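Local coordinates for tryptophanyl-tRNA synthetase (Campylobacter jejuni subsp. jejuni, PDB 3TZL), which probably charges tRNA(Trp) with tryptophan at the expense of ATP, as a homodimeric class I aminoacyl-tRNA synthetase, at residues F38-N43 with W80-V85; C233-I238 with H264-L269; G102-A107 with G123-P128; D202-E207 with K278-K283. All blocks are in the same frame, centred on the assembly; numbering follows the deposited sequence.

Interaction 1. Residues F38-N43 with W80-V85; sequences FMFIAN and WLQSDV. With TRP (tryptophan), chain J.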
# COMPACT_ATOMS: atom_id res chain seq x y z
N PHE B 38 -3.33 -8.48 -21.26
CA PHE B 38 -2.42 -8.39 -20.11
C PHE B 38 -3.00 -9.29 -19.03
O PHE B 38 -4.16 -9.13 -18.67
CB PHE B 38 -2.35 -6.96 -19.57
CG PHE B 38 -1.43 -6.05 -20.34
CD1 PHE B 38 -0.45 -5.33 -19.70
CD2 PHE B 38 -1.52 -5.95 -21.72
CE1 PHE B 38 0.41 -4.49 -20.41
CE2 PHE B 38 -0.65 -5.12 -22.44
CZ PHE B 38 0.31 -4.39 -21.78
N MSE B 39 -2.21 -10.21 -18.48
CA MSE B 39 -2.75 -11.11 -17.46
C MSE B 39 -1.71 -11.24 -16.38
O MSE B 39 -0.53 -11.43 -16.68
CB MSE B 39 -3.04 -12.49 -18.04
CG MSE B 39 -4.33 -12.60 -18.87
SE MSE B 39 -4.06 -13.79 -20.40
CE MSE B 39 -2.60 -12.69 -21.08
N PHE B 40 -2.13 -11.15 -15.12
CA PHE B 40 -1.17 -11.29 -14.04
C PHE B 40 -1.73 -12.20 -12.96
O PHE B 40 -2.95 -12.26 -12.78
CB PHE B 40 -0.77 -9.93 -13.45
CG PHE B 40 -1.92 -9.16 -12.86
CD1 PHE B 40 -2.21 -9.27 -11.51
CD2 PHE B 40 -2.71 -8.33 -13.66
CE1 PHE B 40 -3.27 -8.57 -10.96
CE2 PHE B 40 -3.78 -7.63 -13.11
CZ PHE B 40 -4.06 -7.75 -11.76
N ILE B 41 -0.83 -12.92 -12.30
CA ILE B 41 -1.18 -13.71 -11.13
C ILE B 41 -1.27 -12.73 -9.95
O ILE B 41 -0.28 -12.15 -9.55
CB ILE B 41 -0.10 -14.76 -10.81
CG1 ILE B 41 0.17 -15.65 -12.03
CG2 ILE B 41 -0.51 -15.62 -9.61
CD1 ILE B 41 -1.05 -16.42 -12.46
N ALA B 42 -2.47 -12.56 -9.41
CA ALA B 42 -2.71 -11.49 -8.45
C ALA B 42 -2.30 -11.95 -7.08
O ALA B 42 -3.16 -12.18 -6.24
CB ALA B 42 -4.20 -11.11 -8.45
N ASN B 43 -1.01 -12.08 -6.85
CA ASN B 43 -0.57 -12.62 -5.57
C ASN B 43 -0.68 -11.67 -4.37
O ASN B 43 -0.82 -12.14 -3.24
CB ASN B 43 0.82 -13.32 -5.65
CG ASN B 43 1.97 -12.37 -5.96
OD1 ASN B 43 1.82 -11.41 -6.72
ND2 ASN B 43 3.15 -12.68 -5.41
N TRP B 80 2.54 -11.82 -16.04
CA TRP B 80 3.48 -11.64 -14.96
C TRP B 80 2.85 -11.91 -13.61
O TRP B 80 1.66 -12.13 -13.50
CB TRP B 80 4.10 -10.22 -15.01
CG TRP B 80 3.22 -9.10 -14.53
CD1 TRP B 80 3.31 -8.45 -13.33
CD2 TRP B 80 2.13 -8.48 -15.24
NE1 TRP B 80 2.35 -7.47 -13.25
CE2 TRP B 80 1.61 -7.47 -14.41
CE3 TRP B 80 1.55 -8.69 -16.49
CZ2 TRP B 80 0.54 -6.67 -14.79
CZ3 TRP B 80 0.48 -7.89 -16.87
CH2 TRP B 80 -0.02 -6.90 -16.02
N LEU B 81 3.70 -11.94 -12.59
CA LEU B 81 3.31 -12.14 -11.21
C LEU B 81 3.23 -10.75 -10.59
O LEU B 81 4.19 -10.00 -10.62
CB LEU B 81 4.37 -12.96 -10.49
CG LEU B 81 4.20 -13.27 -9.00
CD1 LEU B 81 3.02 -14.18 -8.83
CD2 LEU B 81 5.47 -13.92 -8.47
N GLN B 82 2.08 -10.42 -10.03
CA GLN B 82 1.77 -9.05 -9.62
C GLN B 82 2.88 -8.39 -8.80
O GLN B 82 3.30 -7.26 -9.08
CB GLN B 82 0.50 -9.07 -8.80
CG GLN B 82 -0.06 -7.71 -8.45
CD GLN B 82 -1.22 -7.84 -7.52
OE1 GLN B 82 -1.39 -8.89 -6.88
NE2 GLN B 82 -2.04 -6.81 -7.46
N SER B 83 3.38 -9.11 -7.81
CA SER B 83 4.42 -8.62 -6.92
C SER B 83 5.80 -8.40 -7.56
O SER B 83 6.71 -7.93 -6.88
CB SER B 83 4.56 -9.58 -5.75
OG SER B 83 5.10 -10.80 -6.20
N ASP B 84 5.98 -8.73 -8.84
CA ASP B 84 7.28 -8.47 -9.47
C ASP B 84 7.30 -7.05 -10.00
O ASP B 84 8.37 -6.53 -10.33
CB ASP B 84 7.59 -9.44 -10.62
CG ASP B 84 8.01 -10.83 -10.13
OD1 ASP B 84 8.46 -10.98 -8.98
OD2 ASP B 84 7.89 -11.79 -10.93
N VAL B 85 6.14 -6.43 -10.13
CA VAL B 85 6.09 -5.03 -10.56
C VAL B 85 5.67 -4.18 -9.37
O VAL B 85 4.49 -3.99 -9.11
CB VAL B 85 5.18 -4.84 -11.80
CG1 VAL B 85 5.18 -3.38 -12.23
CG2 VAL B 85 5.66 -5.72 -12.93
N TRP J . -10.32 -9.24 -7.83
CA TRP J . -10.12 -10.20 -8.92
C TRP J . -10.74 -11.55 -8.58
O TRP J . -10.87 -12.43 -9.43
CB TRP J . -8.62 -10.36 -9.24
CG TRP J . -7.99 -9.07 -9.66
CD1 TRP J . -7.08 -8.33 -8.95
CD2 TRP J . -8.27 -8.35 -10.85
NE1 TRP J . -6.76 -7.18 -9.66
CE2 TRP J . -7.48 -7.17 -10.83
CE3 TRP J . -9.11 -8.58 -11.95
CZ2 TRP J . -7.50 -6.24 -11.87
CZ3 TRP J . -9.13 -7.64 -12.98
CH2 TRP J . -8.33 -6.49 -12.93
OXT TRP J . -11.12 -11.77 -7.42
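Ile41 O takes two donors at once: Gln82 N, 3.0 Å from Ile41 O, reaches it across the contact, while Asn43 N closes an inverse gamma turn centred on Ala42, and the two arrive from opposite faces of the carbonyl plane. Gln82 thus meets the chain just where strand 36-41 gives way to the turn. Upstream the strands run parallel, with Ile41 N bonded to Trp80 O at 2.9 Å and Trp80 N to Met39 O at 3.2 Å.

Beyond the turn the side chain of Asn43 takes over. Asn43 ND2 gives a nearly straight bond (165°) to Ser83 OG at 2.8 Å, in the plane of the amide, and a lone pair of Asn43 OD1 receives Ser83 N at 3.0 Å. With both ends engaged, the amide can hardly rotate. Leu81 CD1 packs against Asn43 CG and, on the same face of the sheet, against Ile41 CB.

On the other face Phe40 and Trp80 lie side by side. Trp80 CG lies between its backbone N and carbonyl carbon (chi1 76°), folding the indole under Phe40, whose CB stands over the centre of the six-membered ring, 3.6 Å from its centroid, in a CH-pi contact. The Phe40 ring continues toward the bound tryptophan, whose NE1 lies 3.5 Å from Phe40 CZ, at the ring edge. Gln82 extends along this face as well; its OE1 accepts from Tyr44 N and its NE2 donates to Asp134 OD1, while OD2 of that carboxylate is hydrogen-bonded to the bound tryptophan. Parallel strands whose C-terminal ends line the amino acid pocket are the hallmark of the class I synthetase Rossmann fold.

Interaction 2. Residues C233-I238 with H264-L269; sequences CNIFKI and HFKIYL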
# COMPACT_ATOMS: atom_id res chain seq x y z
N CYS B 233 -27.42 -38.14 -20.57
CA CYS B 233 -26.24 -38.75 -19.98
C CYS B 233 -25.15 -37.71 -19.70
O CYS B 233 -24.76 -36.96 -20.59
CB CYS B 233 -25.71 -39.86 -20.89
SG CYS B 233 -24.27 -40.74 -20.25
N ASN B 234 -24.68 -37.68 -18.46
CA ASN B 234 -23.63 -36.76 -18.07
C ASN B 234 -22.27 -37.16 -18.61
O ASN B 234 -21.39 -36.32 -18.79
CB ASN B 234 -23.58 -36.60 -16.55
CG ASN B 234 -24.86 -36.00 -16.00
OD1 ASN B 234 -25.47 -35.13 -16.62
ND2 ASN B 234 -25.28 -36.48 -14.83
N ILE B 235 -22.08 -38.45 -18.86
CA ILE B 235 -20.86 -38.88 -19.51
C ILE B 235 -20.85 -38.24 -20.89
O ILE B 235 -19.90 -37.57 -21.28
CB ILE B 235 -20.78 -40.41 -19.67
CG1 ILE B 235 -21.06 -41.12 -18.35
CG2 ILE B 235 -19.41 -40.82 -20.20
CD1 ILE B 235 -21.25 -42.61 -18.52
N PHE B 236 -21.93 -38.42 -21.64
CA PHE B 236 -21.98 -37.86 -22.98
C PHE B 236 -21.84 -36.34 -22.96
O PHE B 236 -21.03 -35.79 -23.70
CB PHE B 236 -23.26 -38.27 -23.70
CG PHE B 236 -23.28 -37.84 -25.14
CD1 PHE B 236 -22.76 -38.66 -26.13
CD2 PHE B 236 -23.83 -36.62 -25.50
CE1 PHE B 236 -22.78 -38.27 -27.45
CE2 PHE B 236 -23.85 -36.23 -26.83
CZ PHE B 236 -23.32 -37.05 -27.80
N LYS B 237 -22.61 -35.67 -22.10
CA LYS B 237 -22.55 -34.21 -21.99
C LYS B 237 -21.13 -33.71 -21.73
O LYS B 237 -20.72 -32.69 -22.28
CB LYS B 237 -23.48 -33.71 -20.89
CG LYS B 237 -24.96 -33.85 -21.18
CD LYS B 237 -25.77 -33.34 -19.99
CE LYS B 237 -27.24 -33.12 -20.36
NZ LYS B 237 -27.87 -34.34 -20.94
N ILE B 238 -20.39 -34.42 -20.88
CA ILE B 238 -19.01 -34.06 -20.61
C ILE B 238 -18.06 -34.46 -21.75
O ILE B 238 -17.12 -33.73 -22.07
CB ILE B 238 -18.52 -34.67 -19.28
CG1 ILE B 238 -19.32 -34.08 -18.11
CG2 ILE B 238 -17.03 -34.38 -19.05
CD1 ILE B 238 -19.10 -34.82 -16.82
N HIS B 264 -18.10 -48.83 -19.78
CA HIS B 264 -17.20 -48.68 -20.90
C HIS B 264 -17.12 -47.24 -21.42
O HIS B 264 -16.04 -46.78 -21.79
CB HIS B 264 -17.54 -49.64 -22.03
CG HIS B 264 -16.51 -49.65 -23.10
ND1 HIS B 264 -16.59 -48.85 -24.22
CD2 HIS B 264 -15.35 -50.34 -23.21
CE1 HIS B 264 -15.54 -49.06 -24.99
NE2 HIS B 264 -14.77 -49.96 -24.40
N PHE B 265 -18.24 -46.53 -21.46
CA PHE B 265 -18.20 -45.12 -21.86
C PHE B 265 -17.35 -44.27 -20.90
O PHE B 265 -16.66 -43.34 -21.32
CB PHE B 265 -19.61 -44.55 -22.01
CG PHE B 265 -20.36 -45.11 -23.19
CD1 PHE B 265 -19.74 -45.25 -24.42
CD2 PHE B 265 -21.68 -45.53 -23.05
CE1 PHE B 265 -20.42 -45.78 -25.52
CE2 PHE B 265 -22.37 -46.06 -24.14
CZ PHE B 265 -21.74 -46.19 -25.37
N LYS B 266 -17.40 -44.59 -19.61
CA LYS B 266 -16.57 -43.89 -18.64
C LYS B 266 -15.10 -44.18 -18.92
O LYS B 266 -14.26 -43.27 -18.85
CB LYS B 266 -16.93 -44.31 -17.21
CG LYS B 266 -18.19 -43.68 -16.70
CD LYS B 266 -18.67 -44.34 -15.42
CE LYS B 266 -19.51 -43.37 -14.59
NZ LYS B 266 -20.19 -44.03 -13.42
N ILE B 267 -14.79 -45.44 -19.22
CA ILE B 267 -13.43 -45.83 -19.60
C ILE B 267 -12.96 -45.01 -20.79
O ILE B 267 -11.84 -44.48 -20.80
CB ILE B 267 -13.36 -47.34 -19.94
CG1 ILE B 267 -13.41 -48.18 -18.66
CG2 ILE B 267 -12.10 -47.64 -20.73
CD1 ILE B 267 -13.38 -49.66 -18.89
N TYR B 268 -13.84 -44.90 -21.78
CA TYR B 268 -13.63 -44.05 -22.94
C TYR B 268 -13.41 -42.59 -22.54
O TYR B 268 -12.48 -41.95 -23.03
CB TYR B 268 -14.81 -44.16 -23.91
CG TYR B 268 -14.70 -43.27 -25.12
CD1 TYR B 268 -13.62 -43.38 -25.99
CD2 TYR B 268 -15.67 -42.31 -25.41
CE1 TYR B 268 -13.51 -42.56 -27.10
CE2 TYR B 268 -15.57 -41.49 -26.52
CZ TYR B 268 -14.48 -41.62 -27.37
OH TYR B 268 -14.36 -40.82 -28.48
N LEU B 269 -14.24 -42.07 -21.64
CA LEU B 269 -14.11 -40.68 -21.21
C LEU B 269 -12.73 -40.42 -20.62
O LEU B 269 -12.11 -39.39 -20.91
CB LEU B 269 -15.21 -40.28 -20.23
CG LEU B 269 -15.18 -38.80 -19.79
CD1 LEU B 269 -15.10 -37.88 -21.00
CD2 LEU B 269 -16.40 -38.45 -18.94
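The first torsions of Ile235 and Leu269 turn their methyls toward each other. CG2 of Ile235 is trans to the backbone N while CG1 takes the place beside it (chi1 -51°), so the side chain spreads two branches toward helix 262-276; Leu269, its CG trans to its own N (chi1 -177°), sends CD2 back between the helices. The result is an apolar seam in a small helical bundle, where helices 234-239 and 262-276 run roughly parallel, the axes of the two short segments 22° apart and 10.2 Å at closest approach.

Leu269 CD2 fits between two methyls of the facing helix, Ile235 CG2 at 4.0 Å and Ile238 CG2 at 4.1 Å. Ile235 CG2 also rests against CB of Phe265, whose ring turns away to stack on Tyr255 of helix 245-257. Cys233, at the N-cap of helix 234-239, accepts from Phe236 N through its SG, tying down the first turn that carries Ile235. Helix 207-215 packs on Leu269 and Lys266 through Ile214. Lys266 contributes its aliphatic part while its NZ is hydrogen-bonded to the carbonyls of Ser215 and Ile217. Ile235 and Lys266 cross at about a right angle, with Ile235 CD1 touching Lys266 CG at 3.7 Å.

Interaction 3. Residues G102-A107 with G123-P128; sequences GLLERA and GLFSYP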
# COMPACT_ATOMS: atom_id res chain seq x y z
N GLY B 102 -16.62 6.46 1.52
CA GLY B 102 -17.93 5.92 1.17
C GLY B 102 -17.91 4.94 0.01
O GLY B 102 -18.69 3.99 -0.06
N LEU B 103 -16.99 5.16 -0.93
CA LEU B 103 -16.84 4.24 -2.05
C LEU B 103 -16.48 2.83 -1.56
O LEU B 103 -16.95 1.83 -2.12
CB LEU B 103 -15.74 4.75 -2.99
CG LEU B 103 -16.06 5.05 -4.45
CD1 LEU B 103 -17.21 6.02 -4.60
CD2 LEU B 103 -14.80 5.59 -5.13
N LEU B 104 -15.65 2.74 -0.53
CA LEU B 104 -15.13 1.45 -0.07
C LEU B 104 -16.08 0.84 0.94
O LEU B 104 -16.19 -0.38 1.03
CB LEU B 104 -13.72 1.58 0.53
CG LEU B 104 -12.60 2.07 -0.41
CD1 LEU B 104 -11.31 2.31 0.36
CD2 LEU B 104 -12.37 1.10 -1.56
N GLU B 105 -16.76 1.70 1.71
CA GLU B 105 -17.76 1.24 2.67
C GLU B 105 -18.95 0.61 1.96
O GLU B 105 -19.64 -0.23 2.53
CB GLU B 105 -18.23 2.39 3.57
CG GLU B 105 -17.19 2.84 4.58
CD GLU B 105 -17.50 4.18 5.23
OE1 GLU B 105 -18.55 4.77 4.91
OE2 GLU B 105 -16.69 4.64 6.06
N ARG B 106 -19.19 1.01 0.72
CA ARG B 106 -20.32 0.47 -0.03
C ARG B 106 -19.96 -0.76 -0.86
O ARG B 106 -20.84 -1.42 -1.41
CB ARG B 106 -20.95 1.55 -0.92
CG ARG B 106 -21.72 2.59 -0.14
CD ARG B 106 -22.30 3.66 -1.04
NE ARG B 106 -21.99 4.98 -0.52
CZ ARG B 106 -21.22 5.86 -1.14
NH1 ARG B 106 -20.70 5.58 -2.32
NH2 ARG B 106 -20.98 7.04 -0.57
N ALA B 107 -18.67 -1.07 -0.96
CA ALA B 107 -18.23 -2.25 -1.70
C ALA B 107 -18.87 -3.50 -1.09
O ALA B 107 -18.80 -3.71 0.13
CB ALA B 107 -16.71 -2.36 -1.68
N GLY B 123 -7.06 -4.84 5.07
CA GLY B 123 -6.72 -5.41 3.78
C GLY B 123 -7.93 -5.72 2.92
O GLY B 123 -7.94 -5.41 1.74
N LEU B 124 -8.96 -6.33 3.52
CA LEU B 124 -10.22 -6.60 2.81
C LEU B 124 -10.90 -5.31 2.37
O LEU B 124 -11.40 -5.23 1.27
CB LEU B 124 -11.19 -7.39 3.69
CG LEU B 124 -12.55 -7.68 3.02
CD1 LEU B 124 -12.36 -8.48 1.74
CD2 LEU B 124 -13.50 -8.40 3.96
N PHE B 125 -10.93 -4.33 3.27
CA PHE B 125 -11.53 -3.03 3.01
C PHE B 125 -10.81 -2.30 1.87
O PHE B 125 -11.45 -1.65 1.04
CB PHE B 125 -11.44 -2.20 4.30
CG PHE B 125 -12.11 -0.86 4.22
CD1 PHE B 125 -13.48 -0.75 4.28
CD2 PHE B 125 -11.35 0.30 4.13
CE1 PHE B 125 -14.10 0.50 4.22
CE2 PHE B 125 -11.96 1.54 4.07
CZ PHE B 125 -13.33 1.64 4.12
N SER B 126 -9.49 -2.43 1.84
CA SER B 126 -8.65 -1.64 0.95
C SER B 126 -8.40 -2.26 -0.41
O SER B 126 -7.95 -1.58 -1.33
CB SER B 126 -7.31 -1.37 1.61
OG SER B 126 -7.47 -0.77 2.88
N TYR B 127 -8.66 -3.55 -0.57
CA TYR B 127 -8.29 -4.18 -1.84
C TYR B 127 -8.89 -3.63 -3.13
O TYR B 127 -8.24 -3.73 -4.17
CB TYR B 127 -8.34 -5.70 -1.77
CG TYR B 127 -9.61 -6.35 -2.24
CD1 TYR B 127 -9.84 -6.60 -3.59
CD2 TYR B 127 -10.56 -6.76 -1.33
CE1 TYR B 127 -11.01 -7.22 -4.01
CE2 TYR B 127 -11.73 -7.38 -1.73
CZ TYR B 127 -11.96 -7.60 -3.07
OH TYR B 127 -13.12 -8.24 -3.43
N PRO B 128 -10.11 -3.05 -3.10
CA PRO B 128 -10.57 -2.37 -4.31
C PRO B 128 -9.65 -1.24 -4.77
O PRO B 128 -9.63 -0.96 -5.97
CB PRO B 128 -11.92 -1.77 -3.89
CG PRO B 128 -12.41 -2.69 -2.82
CD PRO B 128 -11.18 -3.11 -2.08
O HOH W 1 -13.96 -1.91 0.37
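Leu104 reaches across to helix 122-137, and its atoms find partners one after another. Leu104 CB lies over one face of the Phe125 ring, displaced toward the rim, 4.0 Å from the centroid in a CH-pi contact and 3.6 Å from Phe125 CZ. CG has only the carbonyl oxygen of Phe125 at the limit of contact. Then the chain forks: Leu104 CD1 stays with the ring, touching Phe125 CE2 at 3.8 Å, while Leu104 CD2 goes on along the helix and meets Pro128 CB at 3.7 Å. Leu104 therefore straddles one turn of the facing helix, between an aromatic ring and a proline ring.

Phe125 comes to meet it because CG is trans to the backbone N (chi1 -176°), swinging the ring toward helix 101-105 so that the two side chains cross at about a right angle. Glu105 CG sits in the ring plane at the edge of Phe125, 3.9 Å from CE1, and Tyr110 adds an edge-to-face contact.

These two helices belong to the dimer interface of the synthetase: His122 of the second subunit packs on Leu104 and bonds to Ser126 OG, and Met101 of that subunit packs on Phe125. Helix 122-137 itself runs on to Asp134 at the bound tryptophan.

Pro128 lacks an N-H for the preceding turn, and the helix kinks there. Nearby, a water donates to both Leu104 O, at 2.8 Å, and Phe125 O, at 2.6 Å from that water, linking the backbones beside the apolar contact. At the end of segment 102-107, Ala107 CB approaches Pro128 CG more loosely, at 4.5 Å.

Interaction 4. Residues D202-E207 with K278-K283; sequences DIFSSE and KEAREK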
# COMPACT_ATOMS: atom_id res chain seq x y z
N ASP B 202 -10.87 -32.59 -12.56
CA ASP B 202 -9.67 -31.75 -12.50
C ASP B 202 -8.74 -31.98 -13.69
O ASP B 202 -8.71 -33.06 -14.29
CB ASP B 202 -8.93 -31.95 -11.17
CG ASP B 202 -9.81 -31.66 -9.96
OD1 ASP B 202 -10.72 -30.81 -10.06
OD2 ASP B 202 -9.61 -32.29 -8.90
N ILE B 203 -7.97 -30.94 -14.01
CA ILE B 203 -7.11 -30.93 -15.18
C ILE B 203 -5.74 -31.49 -14.88
O ILE B 203 -5.17 -32.21 -15.68
CB ILE B 203 -6.92 -29.49 -15.68
CG1 ILE B 203 -8.26 -28.93 -16.17
CG2 ILE B 203 -5.87 -29.44 -16.77
CD1 ILE B 203 -8.18 -27.49 -16.61
N PHE B 204 -5.22 -31.14 -13.71
CA PHE B 204 -3.85 -31.47 -13.36
C PHE B 204 -3.76 -32.48 -12.22
O PHE B 204 -2.96 -32.33 -11.31
CB PHE B 204 -3.08 -30.19 -13.02
CG PHE B 204 -3.00 -29.22 -14.17
CD1 PHE B 204 -2.23 -29.51 -15.28
CD2 PHE B 204 -3.71 -28.03 -14.14
CE1 PHE B 204 -2.16 -28.63 -16.35
CE2 PHE B 204 -3.66 -27.16 -15.21
CZ PHE B 204 -2.88 -27.46 -16.31
N SER B 205 -4.59 -33.51 -12.29
CA SER B 205 -4.59 -34.55 -11.27
C SER B 205 -3.82 -35.74 -11.79
O SER B 205 -3.38 -35.76 -12.94
CB SER B 205 -6.03 -34.94 -10.95
OG SER B 205 -6.74 -35.27 -12.14
N SER B 206 -3.64 -36.74 -10.94
CA SER B 206 -3.06 -38.00 -11.38
C SER B 206 -4.14 -38.75 -12.12
O SER B 206 -5.32 -38.47 -11.92
CB SER B 206 -2.63 -38.83 -10.18
OG SER B 206 -3.74 -39.15 -9.36
N GLU B 207 -3.74 -39.70 -12.96
CA GLU B 207 -4.68 -40.56 -13.66
C GLU B 207 -5.60 -41.30 -12.69
O GLU B 207 -6.75 -41.59 -13.03
CB GLU B 207 -3.94 -41.56 -14.53
CG GLU B 207 -3.27 -40.92 -15.73
CD GLU B 207 -2.82 -41.95 -16.74
OE1 GLU B 207 -3.29 -43.10 -16.65
OE2 GLU B 207 -1.99 -41.61 -17.62
N LYS B 278 -2.88 -34.20 -22.08
CA LYS B 278 -1.59 -34.86 -21.91
C LYS B 278 -0.44 -33.87 -22.03
O LYS B 278 0.44 -33.84 -21.18
CB LYS B 278 -1.42 -35.98 -22.93
CG LYS B 278 -0.15 -36.78 -22.74
CD LYS B 278 -0.17 -38.02 -23.63
CE LYS B 278 1.14 -38.79 -23.56
NZ LYS B 278 2.28 -37.96 -24.04
N GLU B 279 -0.48 -33.04 -23.06
CA GLU B 279 0.61 -32.10 -23.32
C GLU B 279 0.67 -31.01 -22.26
O GLU B 279 1.73 -30.66 -21.77
CB GLU B 279 0.45 -31.50 -24.72
CG GLU B 279 1.69 -30.85 -25.30
CD GLU B 279 1.82 -31.10 -26.80
OE1 GLU B 279 1.40 -32.19 -27.27
OE2 GLU B 279 2.35 -30.21 -27.51
N ALA B 280 -0.49 -30.48 -21.89
CA ALA B 280 -0.57 -29.45 -20.87
C ALA B 280 -0.04 -29.96 -19.52
O ALA B 280 0.72 -29.26 -18.86
CB ALA B 280 -2.00 -28.97 -20.73
N ARG B 281 -0.44 -31.16 -19.12
CA ARG B 281 0.02 -31.76 -17.87
C ARG B 281 1.53 -31.96 -17.85
O ARG B 281 2.18 -31.69 -16.84
CB ARG B 281 -0.65 -33.12 -17.66
CG ARG B 281 -2.12 -33.06 -17.41
CD ARG B 281 -2.65 -34.47 -17.19
NE ARG B 281 -4.01 -34.45 -16.67
CZ ARG B 281 -4.80 -35.51 -16.63
NH1 ARG B 281 -6.03 -35.41 -16.13
NH2 ARG B 281 -4.36 -36.68 -17.08
N GLU B 282 2.10 -32.43 -18.96
CA GLU B 282 3.54 -32.63 -19.05
C GLU B 282 4.28 -31.31 -18.95
O GLU B 282 5.32 -31.21 -18.30
CB GLU B 282 3.93 -33.33 -20.36
CG GLU B 282 3.44 -34.75 -20.47
CD GLU B 282 3.65 -35.34 -21.87
OE1 GLU B 282 4.27 -34.66 -22.73
OE2 GLU B 282 3.19 -36.48 -22.11
N LYS B 283 3.75 -30.29 -19.62
CA LYS B 283 4.34 -28.96 -19.56
C LYS B 283 4.22 -28.36 -18.14
O LYS B 283 5.18 -27.74 -17.62
CB LYS B 283 3.66 -28.06 -20.59
CG LYS B 283 4.20 -26.65 -20.61
CD LYS B 283 3.58 -25.89 -21.77
CE LYS B 283 3.88 -24.40 -21.71
NZ LYS B 283 3.24 -23.71 -22.87
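The irregular chain of 202-207 passes the first turns of helix 278-289, nearest at Phe204 and Arg281, where the CA atoms are 5.9 Å apart. Arg281 carries the polar side. With CG trans to the carbonyl carbon (chi1 -67°) and the chain extended as far as NE, it brings the guanidinium to Ile203 O: Arg281 NE binds that oxygen at 2.7 Å, almost straight at 172° and in the guanidinium plane, while NH1 adds a weak, bent bond at 3.3 Å to the same Ile203 O. Ser205 O lies over the centre of one guanidinium face, so the loop wraps the group both at its edge and from above. NH2 is held by Asn274, which together with Ile203 O should fix the rotation of the head group. Ser205 OG is buried here without a polar partner in the model.

Phe204 supplies the apolar side. Arg281 CA lies at the edge of its ring, 4.1 Å from Phe204 CD1. Ala280 O also lies at the ring edge, 3.9 Å from Phe204 CE1, with Ala280 CB a little farther off. Ile203 CG2 covers one ring face, and Tyr284, a turn further along the helix, stacks on Phe204.

Leu16 of the HIGH region shares a backbone hydrogen bond with Ile203, and Gln213 of helix 207-215 holds Asp202 OD2. The loop, which follows the KMSKS region, thus lies between helix 278-289, helix 53-70, whose Ala66 and Leu70 pack on Phe204, and helix 207-215, whose Leu210 meets Ser205 and Arg281.

In the fold
Along the chain, interaction 1 closes first, then interaction 3; interaction 4 spans a long later excursion, and interaction 2 falls within it. Interactions 1 and 3, with centres 21 Å apart, lie on the tryptophan-binding side: the first lies in the three-stranded parallel sheet beside the tryptophan, the second in helices at the dimer interface, and both touch the second subunit. Interactions 2 and 4, 19 Å apart between centres, lie on the same side of the chain's centre, where helices 262-276 and 278-289 follow each other. Interactions 2 and 3 are about 45 Å apart, centre to centre. Interaction 4 joins the loop after the KMSKS region to helix 278-289, between the nucleotide site and the helical bundle of interaction 2.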